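Local coordinates for protein transmembrane oligosaccharyl transferase (PDB 3WAJ) that belongs to the STT3 family of oligosaccharyl transferases, an archaeal membrane protein with a zinc ion bound in the model, at residues K577-E591 / M622-Y636. Residues are numbered along the deposited sequence; the frame is centred on the assembly and turned at random.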
ATOM      1  N   LYS A 577      -6.394  -5.901 -20.538  1.00 42.47           N
ATOM      2  CA  LYS A 577      -6.559  -6.029 -21.995  1.00 45.98           C
ATOM      3  C   LYS A 577      -7.464  -7.183 -22.419  1.00 48.41           C
ATOM      4  O   LYS A 577      -8.193  -7.070 -23.402  1.00 58.12           O
ATOM      5  CB  LYS A 577      -5.204  -6.092 -22.708  1.00 42.74           C
ATOM      6  CG  LYS A 577      -4.673  -4.725 -23.105  1.00 53.55           C
ATOM      7  CD  LYS A 577      -3.152  -4.675 -23.221  1.00 53.83           C
ATOM      8  CE  LYS A 577      -2.593  -5.921 -23.867  1.00 59.08           C
ATOM      9  NZ  LYS A 577      -1.105  -5.903 -23.825  1.00 66.12           N
ATOM     10  N   TYR A 578      -7.439  -8.279 -21.671  1.00 45.82           N
ATOM     11  CA  TYR A 578      -8.222  -9.464 -22.051  1.00 46.93           C
ATOM     12  C   TYR A 578      -9.751  -9.237 -22.046  1.00 47.81           C
ATOM     13  O   TYR A 578     -10.462  -9.818 -22.868  1.00 54.51           O
ATOM     14  CB  TYR A 578      -7.817 -10.686 -21.206  1.00 40.87           C
ATOM     15  CG  TYR A 578      -8.042 -10.507 -19.720  1.00 44.39           C
ATOM     16  CD1 TYR A 578      -7.013 -10.071 -18.886  1.00 42.19           C
ATOM     17  CD2 TYR A 578      -9.279 -10.775 -19.148  1.00 40.27           C
ATOM     18  CE1 TYR A 578      -7.216  -9.910 -17.525  1.00 36.75           C
ATOM     19  CE2 TYR A 578      -9.489 -10.612 -17.787  1.00 43.91           C
ATOM     20  CZ  TYR A 578      -8.453 -10.181 -16.987  1.00 43.38           C
ATOM     21  OH  TYR A 578      -8.668 -10.020 -15.646  1.00 46.47           O
ATOM     22  N   ASN A 579     -10.255  -8.394 -21.141  1.00 45.73           N
ATOM     23  CA  ASN A 579     -11.680  -8.012 -21.155  1.00 44.23           C
ATOM     24  C   ASN A 579     -11.911  -6.562 -21.597  1.00 42.14           C
ATOM     25  O   ASN A 579     -12.995  -6.004 -21.402  1.00 42.02           O
ATOM     26  CB  ASN A 579     -12.342  -8.266 -19.793  1.00 49.14           C
ATOM     27  CG  ASN A 579     -12.611  -9.736 -19.536  1.00 54.06           C
ATOM     28  OD1 ASN A 579     -12.826 -10.513 -20.467  1.00 64.70           O
ATOM     29  ND2 ASN A 579     -12.599 -10.126 -18.264  1.00 48.82           N
ATOM     30  N   ASN A 580     -10.873  -5.967 -22.175  1.00 44.32           N
ATOM     31  CA  ASN A 580     -10.901  -4.582 -22.646  1.00 42.83           C
ATOM     32  C   ASN A 580     -11.480  -3.562 -21.657  1.00 39.40           C
ATOM     33  O   ASN A 580     -12.274  -2.698 -22.024  1.00 44.69           O
ATOM     34  CB  ASN A 580     -11.593  -4.512 -24.001  1.00 42.54           C
ATOM     35  CG  ASN A 580     -10.831  -5.275 -25.072  1.00 49.26           C
ATOM     36  OD1 ASN A 580      -9.725  -4.881 -25.458  1.00 53.46           O
ATOM     37  ND2 ASN A 580     -11.413  -6.375 -25.548  1.00 47.67           N
ATOM     38  N   VAL A 581     -11.081  -3.686 -20.393  1.00 40.59           N
ATOM     39  CA  VAL A 581     -11.478  -2.741 -19.352  1.00 38.57           C
ATOM     40  C   VAL A 581     -10.447  -1.632 -19.269  1.00 34.93           C
ATOM     41  O   VAL A 581      -9.319  -1.857 -18.832  1.00 37.71           O
ATOM     42  CB  VAL A 581     -11.606  -3.411 -17.975  1.00 35.38           C
ATOM     43  CG1 VAL A 581     -12.014  -2.375 -16.923  1.00 30.37           C
ATOM     44  CG2 VAL A 581     -12.605  -4.577 -18.032  1.00 24.33           C
ATOM     45  N   PRO A 582     -10.829  -0.432 -19.717  1.00 33.76           N
ATOM     46  CA  PRO A 582      -9.858   0.668 -19.698  1.00 33.70           C
ATOM     47  C   PRO A 582      -9.413   0.962 -18.279  1.00 36.69           C
ATOM     48  O   PRO A 582     -10.234   1.008 -17.343  1.00 38.41           O
ATOM     49  CB  PRO A 582     -10.628   1.859 -20.290  1.00 33.50           C
ATOM     50  CG  PRO A 582     -12.102   1.427 -20.338  1.00 39.68           C
ATOM     51  CD  PRO A 582     -12.102  -0.077 -20.378  1.00 35.12           C
ATOM     52  N   GLY A 583      -8.105   1.137 -18.130  1.00 34.33           N
ATOM     53  CA  GLY A 583      -7.476   1.308 -16.834  1.00 33.62           C
ATOM     54  C   GLY A 583      -5.985   1.458 -17.062  1.00 35.11           C
ATOM     55  O   GLY A 583      -5.526   1.510 -18.200  1.00 38.50           O
ATOM     56  N   ALA A 584      -5.223   1.528 -15.980  1.00 29.07           N
ATOM     57  CA  ALA A 584      -3.792   1.775 -16.078  1.00 30.18           C
ATOM     58  C   ALA A 584      -3.016   0.703 -16.859  1.00 32.35           C
ATOM     59  O   ALA A 584      -2.146   1.029 -17.658  1.00 40.08           O
ATOM     60  CB  ALA A 584      -3.186   1.990 -14.697  1.00 29.28           C
ATOM     61  N   SER A 585      -3.321  -0.570 -16.646  1.00 28.83           N
ATOM     62  CA  SER A 585      -2.539  -1.622 -17.286  1.00 32.34           C
ATOM     63  C   SER A 585      -2.814  -1.671 -18.786  1.00 31.74           C
ATOM     64  O   SER A 585      -1.931  -1.979 -19.582  1.00 42.48           O
ATOM     65  CB  SER A 585      -2.774  -2.994 -16.633  1.00 35.79           C
ATOM     66  OG  SER A 585      -4.058  -3.502 -16.932  1.00 40.77           O
ATOM     67  N   SER A 586      -4.033  -1.344 -19.181  1.00 30.73           N
ATOM     68  CA  SER A 586      -4.411  -1.448 -20.591  1.00 34.63           C
ATOM     69  C   SER A 586      -3.934  -0.210 -21.339  1.00 35.58           C
ATOM     70  O   SER A 586      -3.775  -0.225 -22.561  1.00 38.05           O
ATOM     71  CB  SER A 586      -5.923  -1.626 -20.735  1.00 34.07           C
ATOM     72  OG  SER A 586      -6.605  -0.766 -19.848  1.00 38.54           O
ATOM     73  N   PHE A 587      -3.700   0.871 -20.602  1.00 29.82           N
ATOM     74  CA  PHE A 587      -3.112   2.041 -21.229  1.00 30.87           C
ATOM     75  C   PHE A 587      -1.606   1.791 -21.471  1.00 33.01           C
ATOM     76  O   PHE A 587      -1.140   1.838 -22.609  1.00 37.33           O
ATOM     77  CB  PHE A 587      -3.386   3.306 -20.411  1.00 32.51           C
ATOM     78  CG  PHE A 587      -2.774   4.546 -21.001  1.00 29.44           C
ATOM     79  CD1 PHE A 587      -3.408   5.226 -22.027  1.00 28.81           C
ATOM     80  CD2 PHE A 587      -1.545   5.024 -20.546  1.00 31.59           C
ATOM     81  CE1 PHE A 587      -2.835   6.369 -22.600  1.00 32.68           C
ATOM     82  CE2 PHE A 587      -0.964   6.169 -21.106  1.00 26.56           C
ATOM     83  CZ  PHE A 587      -1.608   6.837 -22.133  1.00 32.17           C
ATOM     84  N   PHE A 588      -0.859   1.475 -20.418  1.00 31.50           N
ATOM     85  CA  PHE A 588       0.612   1.389 -20.524  1.00 34.20           C
ATOM     86  C   PHE A 588       1.179   0.197 -21.282  1.00 40.91           C
ATOM     87  O   PHE A 588       2.319   0.255 -21.756  1.00 40.59           O
ATOM     88  CB  PHE A 588       1.293   1.513 -19.150  1.00 27.49           C
ATOM     89  CG  PHE A 588       1.067   2.847 -18.491  1.00 24.89           C
ATOM     90  CD1 PHE A 588       1.756   3.977 -18.921  1.00 27.40           C
ATOM     91  CD2 PHE A 588       0.145   2.980 -17.454  1.00 24.81           C
ATOM     92  CE1 PHE A 588       1.536   5.233 -18.321  1.00 28.12           C
ATOM     93  CE2 PHE A 588      -0.093   4.227 -16.847  1.00 28.06           C
ATOM     94  CZ  PHE A 588       0.601   5.354 -17.280  1.00 32.02           C
ATOM     95  N   THR A 589       0.405  -0.879 -21.405  1.00 37.31           N
ATOM     96  CA  THR A 589       0.889  -2.020 -22.185  1.00 38.40           C
ATOM     97  C   THR A 589       0.251  -2.065 -23.560  1.00 37.02           C
ATOM     98  O   THR A 589       0.368  -3.067 -24.276  1.00 34.06           O
ATOM     99  CB  THR A 589       0.593  -3.356 -21.517  1.00 36.76           C
ATOM    100  OG1 THR A 589      -0.816  -3.564 -21.547  1.00 32.19           O
ATOM    101  CG2 THR A 589       1.117  -3.393 -20.066  1.00 33.70           C
ATOM    102  N   ALA A 590      -0.463  -0.998 -23.903  1.00 35.10           N
ATOM    103  CA  ALA A 590      -1.142  -0.927 -25.189  1.00 34.98           C
ATOM    104  C   ALA A 590      -0.086  -0.886 -26.288  1.00 39.64           C
ATOM    105  O   ALA A 590       0.884  -0.105 -26.224  1.00 44.85           O
ATOM    106  CB  ALA A 590      -2.039   0.289 -25.260  1.00 30.68           C
ATOM    107  N   GLU A 591      -0.281  -1.721 -27.300  1.00 38.00           N
ATOM    108  CA  GLU A 591       0.729  -1.921 -28.323  1.00 41.14           C
ATOM    109  C   GLU A 591       0.581  -1.036 -29.551  1.00 40.29           C
ATOM    110  O   GLU A 591       1.362  -1.156 -30.492  1.00 46.19           O
ATOM    111  CB  GLU A 591       0.798  -3.392 -28.705  1.00 49.09           C
ATOM    112  CG  GLU A 591       1.437  -4.238 -27.618  1.00 61.39           C
ATOM    113  CD  GLU A 591       0.993  -5.676 -27.671  1.00 75.70           C
ATOM    114  OE1 GLU A 591       0.386  -6.072 -28.691  1.00 80.90           O
ATOM    115  OE2 GLU A 591       1.242  -6.406 -26.687  1.00 82.15           O
ATOM    116  N   MET A 622       2.656  -4.677 -14.634  1.00 34.07           N
ATOM    117  CA  MET A 622       1.608  -4.074 -15.467  1.00 35.41           C
ATOM    118  C   MET A 622       1.158  -5.065 -16.542  1.00 39.74           C
ATOM    119  O   MET A 622      -0.038  -5.195 -16.840  1.00 36.54           O
ATOM    120  CB  MET A 622       2.067  -2.741 -16.083  1.00 31.54           C
ATOM    121  CG  MET A 622       2.436  -1.673 -15.048  1.00 32.12           C
ATOM    122  SD  MET A 622       2.527   0.003 -15.699  1.00 34.57           S
ATOM    123  CE  MET A 622       3.979  -0.115 -16.754  1.00 30.47           C
ATOM    124  N   ALA A 623       2.134  -5.770 -17.109  1.00 35.49           N
ATOM    125  CA  ALA A 623       1.855  -6.796 -18.112  1.00 36.69           C
ATOM    126  C   ALA A 623       0.988  -7.905 -17.541  1.00 40.62           C
ATOM    127  O   ALA A 623       0.004  -8.305 -18.174  1.00 44.00           O
ATOM    128  CB  ALA A 623       3.142  -7.369 -18.688  1.00 28.45           C
ATOM    129  N   VAL A 624       1.346  -8.406 -16.355  1.00 40.09           N
ATOM    130  CA  VAL A 624       0.551  -9.459 -15.712  1.00 43.65           C
ATOM    131  C   VAL A 624      -0.908  -9.040 -15.542  1.00 40.27           C
ATOM    132  O   VAL A 624      -1.798  -9.744 -16.009  1.00 44.53           O
ATOM    133  CB  VAL A 624       1.151  -9.943 -14.380  1.00 44.19           C
ATOM    134  CG1 VAL A 624       0.244 -11.018 -13.733  1.00 37.24           C
ATOM    135  CG2 VAL A 624       2.545 -10.506 -14.612  1.00 35.51           C
ATOM    136  N   TRP A 625      -1.155  -7.888 -14.922  1.00 35.61           N
ATOM    137  CA  TRP A 625      -2.528  -7.389 -14.780  1.00 36.43           C
ATOM    138  C   TRP A 625      -3.243  -7.244 -16.131  1.00 43.05           C
ATOM    139  O   TRP A 625      -4.426  -7.574 -16.258  1.00 41.22           O
ATOM    140  CB  TRP A 625      -2.545  -6.027 -14.067  1.00 34.23           C
ATOM    141  CG  TRP A 625      -2.388  -6.068 -12.565  1.00 40.11           C
ATOM    142  CD1 TRP A 625      -1.218  -5.951 -11.856  1.00 40.91           C
ATOM    143  CD2 TRP A 625      -3.433  -6.210 -11.590  1.00 39.25           C
ATOM    144  NE1 TRP A 625      -1.474  -6.021 -10.507  1.00 35.61           N
ATOM    145  CE2 TRP A 625      -2.821  -6.178 -10.315  1.00 39.68           C
ATOM    146  CE3 TRP A 625      -4.823  -6.361 -11.671  1.00 42.41           C
ATOM    147  CZ2 TRP A 625      -3.560  -6.290  -9.120  1.00 41.76           C
ATOM    148  CZ3 TRP A 625      -5.559  -6.475 -10.481  1.00 40.26           C
ATOM    149  CH2 TRP A 625      -4.924  -6.438  -9.228  1.00 41.10           C
ATOM    150  N   ALA A 626      -2.521  -6.727 -17.128  1.00 36.55           N
ATOM    151  CA  ALA A 626      -3.112  -6.457 -18.437  1.00 40.18           C
ATOM    152  C   ALA A 626      -3.510  -7.754 -19.126  1.00 41.04           C
ATOM    153  O   ALA A 626      -4.561  -7.831 -19.752  1.00 37.36           O
ATOM    154  CB  ALA A 626      -2.148  -5.636 -19.339  1.00 26.55           C
ATOM    155  N   GLU A 627      -2.648  -8.760 -19.009  1.00 41.89           N
ATOM    156  CA  GLU A 627      -2.803 -10.003 -19.759  1.00 50.31           C
ATOM    157  C   GLU A 627      -3.634 -11.060 -19.042  1.00 51.84           C
ATOM    158  O   GLU A 627      -4.297 -11.859 -19.694  1.00 50.82           O
ATOM    159  CB  GLU A 627      -1.435 -10.595 -20.125  1.00 53.46           C
ATOM    160  CG  GLU A 627      -0.555  -9.685 -20.967  1.00 52.50           C
ATOM    161  CD  GLU A 627      -1.105  -9.450 -22.356  1.00 56.92           C
ATOM    162  OE1 GLU A 627      -1.937 -10.261 -22.800  1.00 63.89           O
ATOM    163  OE2 GLU A 627      -0.695  -8.460 -23.009  1.00 60.29           O
ATOM    164  N   GLY A 628      -3.583 -11.078 -17.713  1.00 49.79           N
ATOM    165  CA  GLY A 628      -4.341 -12.050 -16.943  1.00 49.95           C
ATOM    166  C   GLY A 628      -3.514 -13.122 -16.244  1.00 56.46           C
ATOM    167  O   GLY A 628      -3.995 -13.776 -15.316  1.00 61.12           O
ATOM    168  N   ASP A 629      -2.274 -13.318 -16.682  1.00 55.26           N
ATOM    169  CA  ASP A 629      -1.406 -14.306 -16.048  1.00 59.85           C
ATOM    170  C   ASP A 629       0.075 -14.069 -16.316  1.00 69.11           C
ATOM    171  O   ASP A 629       0.446 -13.175 -17.078  1.00 74.83           O
ATOM    172  CB  ASP A 629      -1.794 -15.739 -16.461  1.00 63.94           C
ATOM    173  CG  ASP A 629      -1.622 -16.006 -17.958  1.00 69.39           C
ATOM    174  OD1 ASP A 629      -0.675 -15.485 -18.591  1.00 66.52           O
ATOM    175  OD2 ASP A 629      -2.449 -16.764 -18.505  1.00 73.79           O
ATOM    176  N   LEU A 630       0.916 -14.901 -15.710  1.00 68.13           N
ATOM    177  CA  LEU A 630       2.355 -14.761 -15.860  1.00 63.98           C
ATOM    178  C   LEU A 630       2.917 -15.175 -17.233  1.00 67.53           C
ATOM    179  O   LEU A 630       3.781 -14.473 -17.772  1.00 75.35           O
ATOM    180  CB  LEU A 630       3.063 -15.487 -14.724  1.00 63.19           C
ATOM    181  CG  LEU A 630       2.407 -15.173 -13.386  1.00 66.50           C
ATOM    182  CD1 LEU A 630       2.729 -16.266 -12.379  1.00 71.34           C
ATOM    183  CD2 LEU A 630       2.840 -13.808 -12.864  1.00 65.41           C
ATOM    184  N   PRO A 631       2.449 -16.309 -17.803  1.00 64.53           N
ATOM    185  CA  PRO A 631       3.080 -16.698 -19.078  1.00 64.39           C
ATOM    186  C   PRO A 631       2.855 -15.706 -20.230  1.00 59.87           C
ATOM    187  O   PRO A 631       3.764 -15.483 -21.023  1.00 58.35           O
ATOM    188  CB  PRO A 631       2.443 -18.061 -19.387  1.00 63.72           C
ATOM    189  CG  PRO A 631       1.986 -18.581 -18.052  1.00 64.39           C
ATOM    190  CD  PRO A 631       1.545 -17.361 -17.296  1.00 62.18           C
ATOM    191  N   LEU A 632       1.674 -15.108 -20.319  1.00 62.45           N
ATOM    192  CA  LEU A 632       1.420 -14.112 -21.359  1.00 63.27           C
ATOM    193  C   LEU A 632       2.305 -12.871 -21.196  1.00 61.34           C
ATOM    194  O   LEU A 632       2.806 -12.324 -22.179  1.00 66.04           O
ATOM    195  CB  LEU A 632      -0.062 -13.742 -21.388  1.00 66.89           C
ATOM    196  CG  LEU A 632      -0.916 -14.963 -21.728  1.00 71.39           C
ATOM    197  CD1 LEU A 632      -2.376 -14.795 -21.313  1.00 69.31           C
ATOM    198  CD2 LEU A 632      -0.794 -15.283 -23.214  1.00 73.92           C
ATOM    199  N   ALA A 633       2.518 -12.446 -19.955  1.00 51.00           N
ATOM    200  CA  ALA A 633       3.402 -11.315 -19.688  1.00 50.18           C
ATOM    201  C   ALA A 633       4.839 -11.587 -20.152  1.00 55.09           C
ATOM    202  O   ALA A 633       5.597 -10.653 -20.457  1.00 55.71           O
ATOM    203  CB  ALA A 633       3.370 -10.948 -18.210  1.00 48.57           C
ATOM    204  N   GLU A 634       5.214 -12.860 -20.215  1.00 57.24           N
ATOM    205  CA  GLU A 634       6.582 -13.218 -20.565  1.00 43.86           C
ATOM    206  C   GLU A 634       6.972 -12.896 -22.013  1.00 47.66           C
ATOM    207  O   GLU A 634       8.149 -12.931 -22.369  1.00 60.20           O
ATOM    208  CB  GLU A 634       6.871 -14.677 -20.202  1.00 51.44           C
ATOM    209  CG  GLU A 634       7.095 -14.885 -18.697  1.00 67.98           C
ATOM    210  CD  GLU A 634       8.457 -14.373 -18.221  1.00 80.47           C
ATOM    211  OE1 GLU A 634       9.332 -14.115 -19.077  1.00 79.19           O
ATOM    212  OE2 GLU A 634       8.658 -14.233 -16.992  1.00 87.47           O
ATOM    213  N   LYS A 635       5.987 -12.570 -22.838  1.00 55.48           N
ATOM    214  CA  LYS A 635       6.249 -12.187 -24.217  1.00 48.09           C
ATOM    215  C   LYS A 635       6.850 -10.780 -24.298  1.00 46.21           C
ATOM    216  O   LYS A 635       7.294 -10.339 -25.366  1.00 40.56           O
ATOM    217  CB  LYS A 635       4.963 -12.257 -25.048  1.00 45.38           C
ATOM    218  CG  LYS A 635       4.000 -11.085 -24.795  1.00 53.83           C
ATOM    219  CD  LYS A 635       2.665 -11.246 -25.546  1.00 58.42           C
ATOM    220  CE  LYS A 635       1.735 -10.067 -25.249  1.00 62.99           C
ATOM    221  NZ  LYS A 635       0.663  -9.868 -26.276  1.00 68.92           N
ATOM    222  N   TYR A 636       6.855 -10.062 -23.179  1.00 43.27           N
ATOM    223  CA  TYR A 636       7.471  -8.738 -23.174  1.00 47.01           C
ATOM    224  C   TYR A 636       8.994  -8.812 -22.923  1.00 44.12           C
ATOM    225  O   TYR A 636       9.682  -7.801 -22.972  1.00 39.38           O
ATOM    226  CB  TYR A 636       6.751  -7.794 -22.194  1.00 45.89           C
ATOM    227  CG  TYR A 636       5.337  -7.426 -22.634  1.00 43.34           C
ATOM    228  CD1 TYR A 636       4.227  -8.035 -22.067  1.00 41.56           C
ATOM    229  CD2 TYR A 636       5.123  -6.478 -23.630  1.00 40.75           C
ATOM    230  CE1 TYR A 636       2.932  -7.702 -22.472  1.00 41.40           C
ATOM    231  CE2 TYR A 636       3.836  -6.142 -24.049  1.00 40.88           C
ATOM    232  CZ  TYR A 636       2.749  -6.750 -23.467  1.00 44.17           C
ATOM    233  OH  TYR A 636       1.478  -6.404 -23.886  1.00 46.86           O
TER
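Lys-577 lies over Ala-626, its CD 4.1 Å from the alanine CB, before a bend at chi3 (40°) turns the amine toward Glu-627. Lys-577 NZ forms a salt bridge with Glu-627 OE2 at 2.7 Å, meeting the syn side 31° out of the carboxylate plane. Lys-577 NZ also donates to Thr-589 O from above the carbonyl plane, and it lies in the ring plane of Tyr-636 beside Tyr-636 OH, 2.6 Å away, at an angle too poor for a hydrogen bond. Glu-591 OE2 forms a salt bridge with Lys-635 NZ at 3.5 Å; long links from Lys-577 to Glu-591 and from Lys-635 to Glu-627 close the network, in which amines and carboxylates alternate and would probably offset one another's charge. The backbone anchors the same lysine: Lys-577 N reaches a lone pair of Ala-626 O at 2.8 Å. Thr-589 OG1 touches Ala-626 CB at 3.3 Å while donating to Ser-585 O; Ser-585 OG is bonded to Ile-574 O. Met-622 SD lies 4.9 Å from the centroid of the Phe-588 ring, obliquely. The axes of helices 584-588 and 622-627 approach to 8.3 Å and cross at -107°. The result is a near-perpendicular helix pair with a Met-aromatic contact and a salt-bridge network, joining the loop and helix of 577-591 to helix 619-627 and the turn after it.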